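Local coordinates for pheromone cOB1/lipoprotein, YaeC family (Enterococcus faecalis, PDB 4EF2) that probably binds methionine as the lipid-anchored, substrate-binding component of an ABC importer, at residues Val8-Val13 against Leu33-Tyr38; Pro24-Glu29 against Lys218-Val223. One frame throughout, in Å; residues are numbered along the deposited sequence.

Contact 1: Val8-Val13 against Leu33-Tyr38; sequences VGASPV and LEVTTY
The carbonyl oxygen of V8 accepts the backbone N of T36 at 2.8 Å, the shortest bond between the two strands, and V35 CA brings a CA-H...O contact to the same oxygen. On one side of it V8 N gives its hydrogen to E34 O; further along, A10 N bonds to T36 O and Y38 N to A10 O at 3.0 Å. This is parallel pairing, with V8 beside V35, G9 beside T36 and A10 beside T37.

On the face that carries V8 and A10, the valine sets CG1 anti to its backbone N (chi1 -174°), which leaves CG2 beside that N and 3.5 Å from L33 CD1. L19 of helix 12-28 lies over V8 and A10. On the other face Y38 brings its ring edge-on to the glycine: G9 CA lies in the ring plane, 3.6 Å from Y38 CE2, while L43, P44 and A47 of helix 43-49 also touch the tyrosine.

Where the strands end, T37 CG2 rests against the P12 ring, 3.6 Å from P12 CG, the two side chains lying at a slant to each other. P12 CD comes within 3.2 Å of Y38 O. A water ties the two segments here, accepting from S11 OG and donating to Y38 O at 2.9 Å.

A selenomethionine is bound nearby, about 6 Å from the S11 side chain. Direct backbone bonds thus fix the strands up to A10 and Y38, and water takes over at S11, where the chain turns toward helix 12-28 beside the ligand cleft.

Contact 2: Pro24-Glu29 against Lys218-Val223; sequences PLLEKE and KKLVKV
L26 and L220 meet through their CD1 methyls, 3.5 Å apart, a tighter approach than carbon pairs usually make. Both residues are buried, and they reach each other differently: L26 keeps CG beside its backbone N (chi1 -79°), whereas L220 starts away from the opposite helix with CG anti to its N (chi1 179°) and still brings one methyl back across the gap. The other branch of L26, CD2, lies over the backbone of the second helix, 3.9 Å from K219 O, and also meets V223 CG2 at 4.2 Å.

One step outward, V223 points at the first helix and puts CG1 against L25, 3.8 Å from L25 CB and nearly as close to its CD1. Its two methyls therefore divide between consecutive leucines, one to each.

The polar edge is at the end of the first helix, where E29 leaves helical geometry. K219 runs out as an extended chain from CG onward and delivers NZ to the main-chain E29 O, 3.0 Å away and in the carbonyl plane. The ammonium thus binds a carbonyl where the helix stops; the E29 carboxylate stays apart, with OE1 4.9 Å from K219 NZ, though its charge may still add a weak attraction. E215 offers the same lysine a long, weak ion pair.

The short helical segments run at 133° to one another, their axes 10.4 Å apart. E228 and V229 of helix 227-236 close over L25, while L220 continues inward to L6 and V8 of strand 5-10 and to L19 of helix 12-28.

The two contacts lie on the same side of the chain's centre, their own centres about 16 Å apart, and both draw on helix 12-28. Contact 1 joins the two parallel strands of the beta-alpha-beta unit 5-10, 12-28, 32-37; contact 2 sets the far end of its helix against helix 215-225, nearly 190 residues later. The segments alternate along the chain: 8-13, 24-29, 33-38, 218-223. They share one apolar core, with L33 CD2 3.5 Å from L26 CD1 and V8 CG2 3.8 Å from L220 CD2. A late helix is thereby packed onto the N-terminal beta-alpha-beta unit of this periplasmic-binding-protein-like fold, away from the ligand end of contact 1.

Contact 1: Val8-Val13 against Leu33-Tyr38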
ATOM      1  N   VAL A   8      -1.320  -2.303  18.080  1.00 36.02           N
ATOM      2  CA  VAL A   8      -0.959  -2.041  16.687  1.00 41.02           C
ATOM      3  C   VAL A   8      -2.183  -2.111  15.742  1.00 37.49           C
ATOM      4  O   VAL A   8      -2.889  -3.111  15.673  1.00 39.60           O
ATOM      5  CB  VAL A   8       0.188  -2.957  16.135  1.00 35.26           C
ATOM      6  CG1 VAL A   8       0.585  -2.489  14.734  1.00 34.18           C
ATOM      7  CG2 VAL A   8       1.428  -2.995  17.049  1.00 32.05           C
ATOM      8  N   GLY A   9      -2.425  -0.990  15.056  1.00 37.30           N
ATOM      9  CA  GLY A   9      -3.447  -0.864  14.013  1.00 40.40           C
ATOM     10  C   GLY A   9      -2.873  -1.386  12.695  1.00 40.14           C
ATOM     11  O   GLY A   9      -1.769  -1.058  12.358  1.00 41.85           O
ATOM     12  N   ALA A  10      -3.635  -2.197  11.968  1.00 38.77           N
ATOM     13  CA  ALA A  10      -3.139  -2.821  10.754  1.00 36.92           C
ATOM     14  C   ALA A  10      -4.270  -3.059   9.716  1.00 34.79           C
ATOM     15  O   ALA A  10      -5.405  -3.246  10.069  1.00 33.29           O
ATOM     16  CB  ALA A  10      -2.450  -4.131  11.134  1.00 31.46           C
ATOM     17  N   SER A  11      -3.908  -3.099   8.440  1.00 31.24           N
ATOM     18  CA  SER A  11      -4.778  -3.634   7.395  1.00 30.74           C
ATOM     19  C   SER A  11      -4.963  -5.148   7.609  1.00 33.49           C
ATOM     20  O   SER A  11      -4.101  -5.802   8.206  1.00 34.24           O
ATOM     21  CB  SER A  11      -4.189  -3.384   5.985  1.00 27.60           C
ATOM     22  OG  SER A  11      -4.092  -1.974   5.705  1.00 30.63           O
ATOM     23  N   PRO A  12      -6.084  -5.721   7.122  1.00 33.83           N
ATOM     24  CA  PRO A  12      -6.312  -7.163   7.311  1.00 35.39           C
ATOM     25  C   PRO A  12      -5.200  -8.097   6.782  1.00 32.06           C
ATOM     26  O   PRO A  12      -4.775  -9.044   7.486  1.00 34.20           O
ATOM     27  CB  PRO A  12      -7.609  -7.428   6.536  1.00 34.57           C
ATOM     28  CG  PRO A  12      -8.347  -6.115   6.582  1.00 33.66           C
ATOM     29  CD  PRO A  12      -7.266  -5.056   6.522  1.00 32.04           C
ATOM     30  N   VAL A  13      -4.778  -7.875   5.550  1.00 33.40           N
ATOM     31  CA  VAL A  13      -3.898  -8.809   4.863  1.00 30.68           C
ATOM     32  C   VAL A  13      -3.038  -8.087   3.920  1.00 31.30           C
ATOM     33  O   VAL A  13      -3.528  -7.211   3.233  1.00 33.09           O
ATOM     34  CB  VAL A  13      -4.649  -9.881   4.032  1.00 39.54           C
ATOM     35  CG1 VAL A  13      -3.615 -10.890   3.519  1.00 35.64           C
ATOM     36  CG2 VAL A  13      -5.686 -10.571   4.920  1.00 40.61           C
ATOM     37  N   LEU A  33       1.632  -8.114  22.153  1.00 51.92           N
ATOM     38  CA  LEU A  33       1.128  -7.412  20.970  1.00 55.82           C
ATOM     39  C   LEU A  33      -0.402  -7.559  20.890  1.00 61.00           C
ATOM     40  O   LEU A  33      -0.903  -8.689  20.963  1.00 53.19           O
ATOM     41  CB  LEU A  33       1.797  -7.997  19.720  1.00 61.09           C
ATOM     42  CG  LEU A  33       1.798  -7.201  18.429  1.00 56.93           C
ATOM     43  CD1 LEU A  33       2.562  -5.916  18.663  1.00 70.87           C
ATOM     44  CD2 LEU A  33       2.450  -8.041  17.341  1.00 58.73           C
ATOM     45  N   GLU A  34      -1.140  -6.442  20.777  1.00 50.02           N
ATOM     46  CA  GLU A  34      -2.623  -6.488  20.593  1.00 44.40           C
ATOM     47  C   GLU A  34      -2.966  -5.804  19.303  1.00 43.33           C
ATOM     48  O   GLU A  34      -2.638  -4.624  19.154  1.00 41.76           O
ATOM     49  CB  GLU A  34      -3.340  -5.803  21.738  1.00 50.18           C
ATOM     50  CG  GLU A  34      -3.118  -6.544  23.047  1.00 64.68           C
ATOM     51  CD  GLU A  34      -3.924  -5.994  24.210  1.00 86.48           C
ATOM     52  OE1 GLU A  34      -4.534  -4.903  24.057  1.00 86.52           O
ATOM     53  OE2 GLU A  34      -3.936  -6.664  25.278  1.00 92.60           O
ATOM     54  N   VAL A  35      -3.595  -6.535  18.362  1.00 35.78           N
ATOM     55  CA  VAL A  35      -3.881  -6.003  17.045  1.00 37.01           C
ATOM     56  C   VAL A  35      -5.277  -5.414  16.960  1.00 36.91           C
ATOM     57  O   VAL A  35      -6.201  -5.951  17.532  1.00 34.30           O
ATOM     58  CB  VAL A  35      -3.625  -7.053  15.930  1.00 41.62           C
ATOM     59  CG1 VAL A  35      -3.928  -6.473  14.546  1.00 29.92           C
ATOM     60  CG2 VAL A  35      -2.178  -7.530  15.980  1.00 37.25           C
ATOM     61  N   THR A  36      -5.413  -4.275  16.270  1.00 32.75           N
ATOM     62  CA  THR A  36      -6.742  -3.753  15.849  1.00 35.76           C
ATOM     63  C   THR A  36      -6.755  -3.686  14.331  1.00 37.30           C
ATOM     64  O   THR A  36      -5.973  -2.929  13.743  1.00 38.92           O
ATOM     65  CB  THR A  36      -7.044  -2.351  16.403  1.00 35.12           C
ATOM     66  OG1 THR A  36      -7.111  -2.448  17.803  1.00 40.60           O
ATOM     67  CG2 THR A  36      -8.412  -1.838  15.951  1.00 35.76           C
ATOM     68  N   THR A  37      -7.612  -4.489  13.704  1.00 34.54           N
ATOM     69  CA  THR A  37      -7.691  -4.496  12.282  1.00 35.66           C
ATOM     70  C   THR A  37      -8.665  -3.428  11.803  1.00 38.70           C
ATOM     71  O   THR A  37      -9.790  -3.366  12.270  1.00 36.88           O
ATOM     72  CB  THR A  37      -8.062  -5.863  11.703  1.00 36.89           C
ATOM     73  OG1 THR A  37      -7.031  -6.784  12.064  1.00 38.21           O
ATOM     74  CG2 THR A  37      -8.076  -5.740  10.135  1.00 38.01           C
ATOM     75  N   TYR A  38      -8.215  -2.637  10.838  1.00 32.86           N
ATOM     76  CA  TYR A  38      -8.968  -1.585  10.191  1.00 32.52           C
ATOM     77  C   TYR A  38      -9.093  -1.910   8.692  1.00 34.55           C
ATOM     78  O   TYR A  38      -8.133  -2.410   8.060  1.00 38.91           O
ATOM     79  CB  TYR A  38      -8.283  -0.197  10.339  1.00 35.24           C
ATOM     80  CG  TYR A  38      -8.138   0.330  11.753  1.00 37.03           C
ATOM     81  CD1 TYR A  38      -9.193   0.932  12.418  1.00 37.28           C
ATOM     82  CD2 TYR A  38      -6.929   0.161  12.451  1.00 37.09           C
ATOM     83  CE1 TYR A  38      -9.059   1.358  13.732  1.00 37.97           C
ATOM     84  CE2 TYR A  38      -6.785   0.584  13.755  1.00 38.65           C
ATOM     85  CZ  TYR A  38      -7.830   1.193  14.383  1.00 39.55           C
ATOM     86  OH  TYR A  38      -7.642   1.599  15.671  1.00 41.63           O
TER
HETATM   87  O   HOH W   1      -6.614  -0.836   6.114  1.00 41.10           O

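Contact 2: Pro24-Glu29 against Lys218-Val223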
ATOM      1  N   PRO A  24       4.065 -14.820  19.041  1.00 47.81           N
ATOM      2  CA  PRO A  24       4.894 -15.650  19.892  1.00 49.41           C
ATOM      3  C   PRO A  24       6.357 -15.231  19.979  1.00 50.98           C
ATOM      4  O   PRO A  24       6.982 -15.437  21.023  1.00 52.22           O
ATOM      5  CB  PRO A  24       4.780 -17.075  19.274  1.00 53.74           C
ATOM      6  CG  PRO A  24       3.597 -17.012  18.351  1.00 56.37           C
ATOM      7  CD  PRO A  24       3.497 -15.589  17.909  1.00 51.64           C
ATOM      8  N   LEU A  25       6.905 -14.676  18.897  1.00 51.05           N
ATOM      9  CA  LEU A  25       8.298 -14.210  18.890  1.00 50.70           C
ATOM     10  C   LEU A  25       8.385 -13.033  19.809  1.00 48.78           C
ATOM     11  O   LEU A  25       9.329 -12.967  20.598  1.00 54.55           O
ATOM     12  CB  LEU A  25       8.798 -13.832  17.476  1.00 47.99           C
ATOM     13  CG  LEU A  25       8.898 -15.015  16.509  1.00 53.32           C
ATOM     14  CD1 LEU A  25       9.054 -14.554  15.062  1.00 48.59           C
ATOM     15  CD2 LEU A  25      10.020 -15.968  16.943  1.00 56.68           C
ATOM     16  N   LEU A  26       7.388 -12.141  19.753  1.00 49.63           N
ATOM     17  CA  LEU A  26       7.348 -10.957  20.647  1.00 49.87           C
ATOM     18  C   LEU A  26       7.082 -11.300  22.104  1.00 48.90           C
ATOM     19  O   LEU A  26       7.624 -10.635  23.006  1.00 48.53           O
ATOM     20  CB  LEU A  26       6.366  -9.890  20.154  1.00 53.18           C
ATOM     21  CG  LEU A  26       6.961  -9.065  19.007  1.00 54.49           C
ATOM     22  CD1 LEU A  26       5.857  -8.415  18.225  1.00 50.10           C
ATOM     23  CD2 LEU A  26       8.000  -8.058  19.544  1.00 51.17           C
ATOM     24  N   GLU A  27       6.278 -12.330  22.335  1.00 49.19           N
ATOM     25  CA  GLU A  27       6.025 -12.800  23.702  1.00 60.01           C
ATOM     26  C   GLU A  27       7.292 -13.358  24.346  1.00 59.77           C
ATOM     27  O   GLU A  27       7.537 -13.072  25.530  1.00 62.56           O
ATOM     28  CB  GLU A  27       4.907 -13.851  23.759  1.00 65.82           C
ATOM     29  CG  GLU A  27       3.532 -13.243  23.629  1.00 82.58           C
ATOM     30  CD  GLU A  27       2.428 -14.279  23.574  1.00103.70           C
ATOM     31  OE1 GLU A  27       2.508 -15.299  24.312  1.00103.54           O
ATOM     32  OE2 GLU A  27       1.470 -14.040  22.806  1.00 87.47           O
ATOM     33  N   LYS A  28       8.086 -14.141  23.594  1.00 61.39           N
ATOM     34  CA  LYS A  28       9.382 -14.656  24.096  1.00 62.21           C
ATOM     35  C   LYS A  28      10.244 -13.459  24.504  1.00 60.52           C
ATOM     36  O   LYS A  28      10.925 -13.519  25.509  1.00 64.52           O
ATOM     37  CB  LYS A  28      10.100 -15.591  23.088  1.00 57.48           C
ATOM     38  N   GLU A  29      10.125 -12.341  23.794  1.00 64.35           N
ATOM     39  CA  GLU A  29      10.791 -11.080  24.183  1.00 62.94           C
ATOM     40  C   GLU A  29      10.084 -10.264  25.303  1.00 57.02           C
ATOM     41  O   GLU A  29      10.484  -9.139  25.580  1.00 53.82           O
ATOM     42  CB  GLU A  29      10.937 -10.152  22.957  1.00 71.22           C
ATOM     43  CG  GLU A  29      11.691 -10.663  21.728  1.00 73.17           C
ATOM     44  CD  GLU A  29      13.183 -10.582  21.829  1.00 73.40           C
ATOM     45  OE1 GLU A  29      13.690 -11.002  22.865  1.00 73.15           O
ATOM     46  OE2 GLU A  29      13.851 -10.109  20.870  1.00101.97           O
ATOM     47  N   LYS A 218      10.908  -0.847  18.900  1.00 49.53           N
ATOM     48  CA  LYS A 218      12.144  -1.327  18.301  1.00 52.42           C
ATOM     49  C   LYS A 218      12.133  -2.868  18.205  1.00 47.98           C
ATOM     50  O   LYS A 218      12.560  -3.449  17.201  1.00 50.99           O
ATOM     51  CB  LYS A 218      13.373  -0.820  19.059  1.00 56.21           C
ATOM     52  CG  LYS A 218      13.618   0.691  19.025  1.00 69.35           C
ATOM     53  N   LYS A 219      11.671  -3.527  19.249  1.00 49.32           N
ATOM     54  CA  LYS A 219      11.579  -4.987  19.219  1.00 55.17           C
ATOM     55  C   LYS A 219      10.649  -5.487  18.094  1.00 45.14           C
ATOM     56  O   LYS A 219      10.948  -6.489  17.438  1.00 49.38           O
ATOM     57  CB  LYS A 219      11.166  -5.524  20.600  1.00 54.04           C
ATOM     58  CG  LYS A 219      12.297  -5.508  21.618  1.00 69.56           C
ATOM     59  CD  LYS A 219      11.823  -5.955  22.988  1.00 65.64           C
ATOM     60  CE  LYS A 219      12.975  -6.145  23.957  1.00 70.15           C
ATOM     61  NZ  LYS A 219      12.431  -6.830  25.157  1.00 66.05           N
ATOM     62  N   LEU A 220       9.527  -4.794  17.891  1.00 45.87           N
ATOM     63  CA  LEU A 220       8.563  -5.141  16.821  1.00 43.65           C
ATOM     64  C   LEU A 220       9.177  -5.027  15.441  1.00 43.28           C
ATOM     65  O   LEU A 220       9.065  -5.972  14.626  1.00 39.29           O
ATOM     66  CB  LEU A 220       7.296  -4.257  16.869  1.00 48.74           C
ATOM     67  CG  LEU A 220       6.206  -4.506  15.775  1.00 51.73           C
ATOM     68  CD1 LEU A 220       5.771  -5.977  15.767  1.00 42.37           C
ATOM     69  CD2 LEU A 220       5.010  -3.585  15.967  1.00 46.34           C
ATOM     70  N   VAL A 221       9.852  -3.898  15.186  1.00 42.39           N
ATOM     71  CA  VAL A 221      10.512  -3.661  13.898  1.00 43.03           C
ATOM     72  C   VAL A 221      11.621  -4.662  13.650  1.00 48.61           C
ATOM     73  O   VAL A 221      11.742  -5.174  12.545  1.00 44.16           O
ATOM     74  CB  VAL A 221      11.097  -2.220  13.778  1.00 46.08           C
ATOM     75  CG1 VAL A 221      11.925  -2.090  12.497  1.00 41.88           C
ATOM     76  CG2 VAL A 221       9.953  -1.191  13.793  1.00 43.12           C
ATOM     77  N   LYS A 222      12.425  -4.956  14.672  1.00 46.42           N
ATOM     78  CA  LYS A 222      13.504  -5.915  14.512  1.00 44.01           C
ATOM     79  C   LYS A 222      12.957  -7.336  14.194  1.00 45.37           C
ATOM     80  O   LYS A 222      13.490  -8.008  13.318  1.00 43.05           O
ATOM     81  CB  LYS A 222      14.486  -5.880  15.697  1.00 48.00           C
ATOM     82  CG  LYS A 222      15.568  -4.803  15.543  1.00 53.96           C
ATOM     83  N   VAL A 223      11.915  -7.784  14.888  1.00 41.81           N
ATOM     84  CA  VAL A 223      11.282  -9.109  14.603  1.00 44.83           C
ATOM     85  C   VAL A 223      10.666  -9.173  13.168  1.00 44.42           C
ATOM     86  O   VAL A 223      10.854 -10.144  12.406  1.00 52.23           O
ATOM     87  CB  VAL A 223      10.255  -9.473  15.741  1.00 47.18           C
ATOM     88  CG1 VAL A 223       9.396 -10.677  15.409  1.00 49.79           C
ATOM     89  CG2 VAL A 223      11.010  -9.688  17.052  1.00 43.16           C
TER